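Local coordinates for multisubunit Na+/H+ antiporter, D subunit (Anoxybacillus flavithermus, PDB 6Z16), which probably serves as a membrane subunit of a multisubunit sodium/proton antiporter, helping to exchange sodium ions for protons across the cell membrane, at residues Ser142-Leu147 with Ile160-Val165; Ala171-Ala176 with Ile214-Lys219. All coordinates share one frame; numbering follows the deposited sequence.

Contact 1 (Ser142-Leu147 with Ile160-Val165)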
# COMPACT_ATOMS: atom_id res chain seq x y z
N SER D 142 -40.42 -5.85 32.39
CA SER D 142 -40.83 -7.25 32.37
C SER D 142 -42.28 -7.42 32.83
O SER D 142 -43.00 -8.26 32.29
CB SER D 142 -39.89 -8.08 33.23
OG SER D 142 -39.91 -7.59 34.55
N SER D 143 -42.73 -6.59 33.78
CA SER D 143 -44.12 -6.68 34.22
C SER D 143 -45.09 -6.17 33.15
O SER D 143 -46.20 -6.72 33.02
CB SER D 143 -44.32 -5.91 35.52
OG SER D 143 -44.19 -4.52 35.31
N TYR D 144 -44.70 -5.14 32.39
CA TYR D 144 -45.50 -4.68 31.24
C TYR D 144 -45.71 -5.81 30.25
O TYR D 144 -46.84 -6.04 29.78
CB TYR D 144 -44.79 -3.55 30.48
CG TYR D 144 -44.49 -2.26 31.17
CD1 TYR D 144 -45.19 -1.83 32.29
CD2 TYR D 144 -43.45 -1.48 30.70
CE1 TYR D 144 -44.85 -0.63 32.90
CE2 TYR D 144 -43.11 -0.30 31.30
CZ TYR D 144 -43.81 0.12 32.39
OH TYR D 144 -43.42 1.30 32.95
N VAL D 145 -44.63 -6.51 29.91
CA VAL D 145 -44.74 -7.51 28.86
C VAL D 145 -45.50 -8.74 29.37
O VAL D 145 -46.32 -9.30 28.64
CB VAL D 145 -43.35 -7.88 28.32
CG1 VAL D 145 -43.51 -8.80 27.16
CG2 VAL D 145 -42.60 -6.65 27.88
N LEU D 146 -45.26 -9.14 30.62
CA LEU D 146 -46.01 -10.26 31.20
C LEU D 146 -47.49 -9.93 31.38
O LEU D 146 -48.33 -10.82 31.31
CB LEU D 146 -45.41 -10.67 32.54
CG LEU D 146 -44.10 -11.45 32.53
CD1 LEU D 146 -43.55 -11.56 33.93
CD2 LEU D 146 -44.36 -12.82 31.97
N LEU D 147 -47.82 -8.65 31.57
CA LEU D 147 -49.21 -8.24 31.62
C LEU D 147 -49.86 -8.31 30.24
O LEU D 147 -51.02 -8.72 30.11
CB LEU D 147 -49.30 -6.83 32.20
CG LEU D 147 -50.66 -6.16 32.35
CD1 LEU D 147 -51.54 -6.96 33.25
CD2 LEU D 147 -50.47 -4.79 32.92
N ILE D 160 -52.26 -0.59 28.86
CA ILE D 160 -52.18 0.84 28.56
C ILE D 160 -52.24 1.67 29.84
O ILE D 160 -51.40 2.55 30.07
CB ILE D 160 -53.29 1.24 27.57
CG1 ILE D 160 -53.03 0.63 26.20
CG2 ILE D 160 -53.39 2.74 27.46
CD1 ILE D 160 -54.15 0.83 25.23
N LYS D 161 -53.20 1.34 30.72
CA LYS D 161 -53.35 2.06 31.99
C LYS D 161 -52.11 1.92 32.88
O LYS D 161 -51.56 2.93 33.36
CB LYS D 161 -54.58 1.53 32.74
CG LYS D 161 -55.93 2.19 32.47
CD LYS D 161 -56.45 1.95 31.06
CE LYS D 161 -57.86 2.45 30.87
NZ LYS D 161 -58.82 1.70 31.71
N TYR D 162 -51.67 0.68 33.10
CA TYR D 162 -50.55 0.38 33.98
C TYR D 162 -49.25 1.00 33.47
O TYR D 162 -48.46 1.56 34.25
CB TYR D 162 -50.43 -1.14 34.10
CG TYR D 162 -49.30 -1.68 34.94
CD1 TYR D 162 -49.34 -1.58 36.32
CD2 TYR D 162 -48.24 -2.33 34.35
CE1 TYR D 162 -48.32 -2.09 37.09
CE2 TYR D 162 -47.21 -2.84 35.11
CZ TYR D 162 -47.26 -2.72 36.48
OH TYR D 162 -46.24 -3.22 37.25
N THR D 163 -49.05 0.96 32.15
CA THR D 163 -47.85 1.51 31.54
C THR D 163 -47.80 3.02 31.68
O THR D 163 -46.75 3.59 31.99
CB THR D 163 -47.79 1.12 30.06
OG1 THR D 163 -48.00 -0.29 29.94
CG2 THR D 163 -46.45 1.46 29.48
N LEU D 164 -48.96 3.68 31.49
CA LEU D 164 -49.06 5.13 31.64
C LEU D 164 -48.67 5.58 33.04
O LEU D 164 -47.86 6.51 33.21
CB LEU D 164 -50.50 5.52 31.31
CG LEU D 164 -50.99 6.90 30.88
CD1 LEU D 164 -52.30 6.68 30.14
CD2 LEU D 164 -51.19 7.82 32.03
N VAL D 165 -49.20 4.89 34.06
CA VAL D 165 -48.91 5.25 35.45
C VAL D 165 -47.43 5.06 35.77
O VAL D 165 -46.81 5.93 36.41
CB VAL D 165 -49.78 4.42 36.41
CG1 VAL D 165 -49.47 4.76 37.86
CG2 VAL D 165 -51.21 4.66 36.13

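Contact 2 (Ala171-Ala176 with Ile214-Lys219)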
# COMPACT_ATOMS: atom_id res chain seq x y z
N ALA D 171 -40.58 9.06 35.58
CA ALA D 171 -40.12 10.43 35.38
C ALA D 171 -40.03 11.18 36.71
O ALA D 171 -39.11 11.99 36.92
CB ALA D 171 -41.05 11.16 34.42
N LEU D 172 -40.96 10.91 37.63
CA LEU D 172 -40.90 11.54 38.94
C LEU D 172 -39.71 11.05 39.76
O LEU D 172 -39.12 11.82 40.53
CB LEU D 172 -42.21 11.31 39.69
CG LEU D 172 -43.40 12.06 39.09
CD1 LEU D 172 -44.70 11.62 39.72
CD2 LEU D 172 -43.22 13.56 39.27
N PHE D 173 -39.31 9.78 39.60
CA PHE D 173 -38.12 9.34 40.32
C PHE D 173 -36.86 9.95 39.71
O PHE D 173 -35.90 10.23 40.45
CB PHE D 173 -38.01 7.81 40.33
CG PHE D 173 -36.95 7.31 41.27
CD1 PHE D 173 -37.12 7.42 42.64
CD2 PHE D 173 -35.79 6.73 40.80
CE1 PHE D 173 -36.16 6.97 43.51
CE2 PHE D 173 -34.82 6.28 41.68
CZ PHE D 173 -35.01 6.40 43.03
N VAL D 174 -36.86 10.19 38.40
CA VAL D 174 -35.76 10.90 37.75
C VAL D 174 -35.60 12.30 38.32
O VAL D 174 -34.49 12.73 38.68
CB VAL D 174 -35.96 10.94 36.22
CG1 VAL D 174 -34.96 11.85 35.57
CG2 VAL D 174 -35.82 9.57 35.64
N VAL D 175 -36.71 13.04 38.44
CA VAL D 175 -36.59 14.42 38.93
C VAL D 175 -36.24 14.45 40.42
O VAL D 175 -35.56 15.37 40.88
CB VAL D 175 -37.85 15.25 38.61
CG1 VAL D 175 -38.17 15.18 37.13
CG2 VAL D 175 -39.05 14.86 39.43
N ALA D 176 -36.63 13.41 41.18
CA ALA D 176 -36.23 13.34 42.58
C ALA D 176 -34.73 13.09 42.73
O ALA D 176 -34.07 13.71 43.58
CB ALA D 176 -37.02 12.25 43.29
N ILE D 214 -44.04 10.00 47.51
CA ILE D 214 -44.99 9.99 46.40
C ILE D 214 -44.57 9.00 45.32
O ILE D 214 -45.40 8.25 44.79
CB ILE D 214 -45.16 11.42 45.85
CG1 ILE D 214 -45.75 12.32 46.93
CG2 ILE D 214 -46.08 11.43 44.64
CD1 ILE D 214 -45.62 13.79 46.64
N VAL D 215 -43.27 8.93 45.02
CA VAL D 215 -42.77 8.00 44.00
C VAL D 215 -42.95 6.55 44.44
O VAL D 215 -43.56 5.74 43.73
CB VAL D 215 -41.30 8.30 43.67
CG1 VAL D 215 -40.75 7.22 42.77
CG2 VAL D 215 -41.16 9.64 43.00
N PHE D 216 -42.45 6.21 45.63
CA PHE D 216 -42.51 4.84 46.11
C PHE D 216 -43.92 4.41 46.48
O PHE D 216 -44.20 3.21 46.51
CB PHE D 216 -41.57 4.67 47.29
CG PHE D 216 -40.12 4.79 46.95
CD1 PHE D 216 -39.67 4.56 45.66
CD2 PHE D 216 -39.20 5.18 47.91
CE1 PHE D 216 -38.33 4.69 45.35
CE2 PHE D 216 -37.87 5.32 47.60
CZ PHE D 216 -37.43 5.08 46.32
N GLY D 217 -44.82 5.36 46.76
CA GLY D 217 -46.22 5.04 46.93
C GLY D 217 -46.98 4.93 45.64
O GLY D 217 -48.06 4.33 45.62
N LEU D 218 -46.47 5.52 44.56
CA LEU D 218 -46.94 5.11 43.25
C LEU D 218 -46.46 3.71 42.91
O LEU D 218 -47.17 2.98 42.20
CB LEU D 218 -46.49 6.11 42.19
CG LEU D 218 -47.28 7.42 42.16
CD1 LEU D 218 -46.60 8.44 41.28
CD2 LEU D 218 -48.67 7.11 41.64
N LYS D 219 -45.29 3.32 43.40
CA LYS D 219 -44.80 1.96 43.15
C LYS D 219 -45.62 0.93 43.92
O LYS D 219 -46.25 0.05 43.32
CB LYS D 219 -43.32 1.86 43.52
CG LYS D 219 -42.42 2.79 42.73
CD LYS D 219 -42.48 2.49 41.25
CE LYS D 219 -41.42 3.28 40.49
NZ LYS D 219 -41.70 4.73 40.51

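Contact 1 (Ser142-Leu147 with Ile160-Val165)
Ser143 OG receives the hydroxyl hydrogen of Tyr162 OH across 3.1 Å and is itself hydrogen-bonded to Leu140 O one turn back, with a weak bond to Met139 O. A small hydroxyl suits the place: it can settle against its own helix backbone and still accept from the neighbouring helix. The serine oxygen lies at the edge of the Tyr162 ring, in its plane, where a phenol can offer its proton. Tyr162 gets there by holding CG anti to the backbone N (chi1 179°), which sends the ring across the gap.

The two helices, 129-148 and 153-183, form an antiparallel helical hairpin within the membrane domain shared with the complex I antiporter-like subunits; the local axes run 10.3 Å apart with 171° between their directions. Next to the serine, the Tyr144 ring stands nearly perpendicular to Tyr162, with planes at 81°, and Tyr162 CD2 lies at its edge. Over the centre of one Tyr144 face sits the methyl Thr163 CG2, 4.1 Å from the centroid, a CH-pi contact. Thr163 OG1 is hydrogen-bonded to Thr159 O, so the threonine serves both its own backbone and the ring. Leu147 CD2 packs obliquely beside the Tyr162 ring, 3.6 Å from Tyr162 CD2.

Contact 2 (Ala171-Ala176 with Ile214-Lys219)
The Phe173 and Phe216 rings approach each other obliquely, their planes inclined at 37° and their centroids 5.6 Å apart, with CE1 of Phe173 reaching CZ of Phe216 at 3.6 Å. Phe133 of helix 129-148 also packs on Phe173, while Phe216 leans on Ser255, Ile256 and Thr259 of helix 249-263, so this aromatic pair sits where four helices meet. The contact is a plain antiparallel helix packing of the membrane bundle: helices 153-183 and 203-219 cross locally at -154°, with axes 9.7 Å apart. Helix 203-219 stops at Lys219, consistent with the interrupted helices of the complex I antiporter-like family.

Val215 lies at the nearest approach of the backbones, its CA 6.1 Å from the CA of Phe173. A beta-branched valine suits this position because its two methyls point different ways: CG1 meets the Phe173 side chain along CB and CD1, and CG2 presses on Leu172. Phe173 has its CG anti to the backbone N (chi1 -169°), which carries the ring beyond Val215 to Phe216. No hydrogen bond links the two segments, and apolar residues do all the joining. On the other flank from the rings, Leu172 and Leu218 meet by their branch ends, Leu172 CD1 lying 4.0 Å from Leu218 CD1.

In the fold
Helix 153-183 takes part in both contacts: its residues 160-165 pair with helix 129-148 in contact 1, and residues 171-176, about three turns further on, pair with helix 203-219 in contact 2. The helix is thus packed first against its hairpin partner through a contact that includes a hydrogen bond, then against helix 203-219 through apolar side chains. The contact centres lie 16 Å apart, and the nearest atoms about 5 Å, without touching. Phe133 of helix 129-148 reaches Phe173, so the hairpin partner meets contact 2 as well. A bound potassium ion lies about 9 Å from the Phe173 side chain and about 11 Å from that of Tyr144, distances at which neither of these two side chains coordinates it.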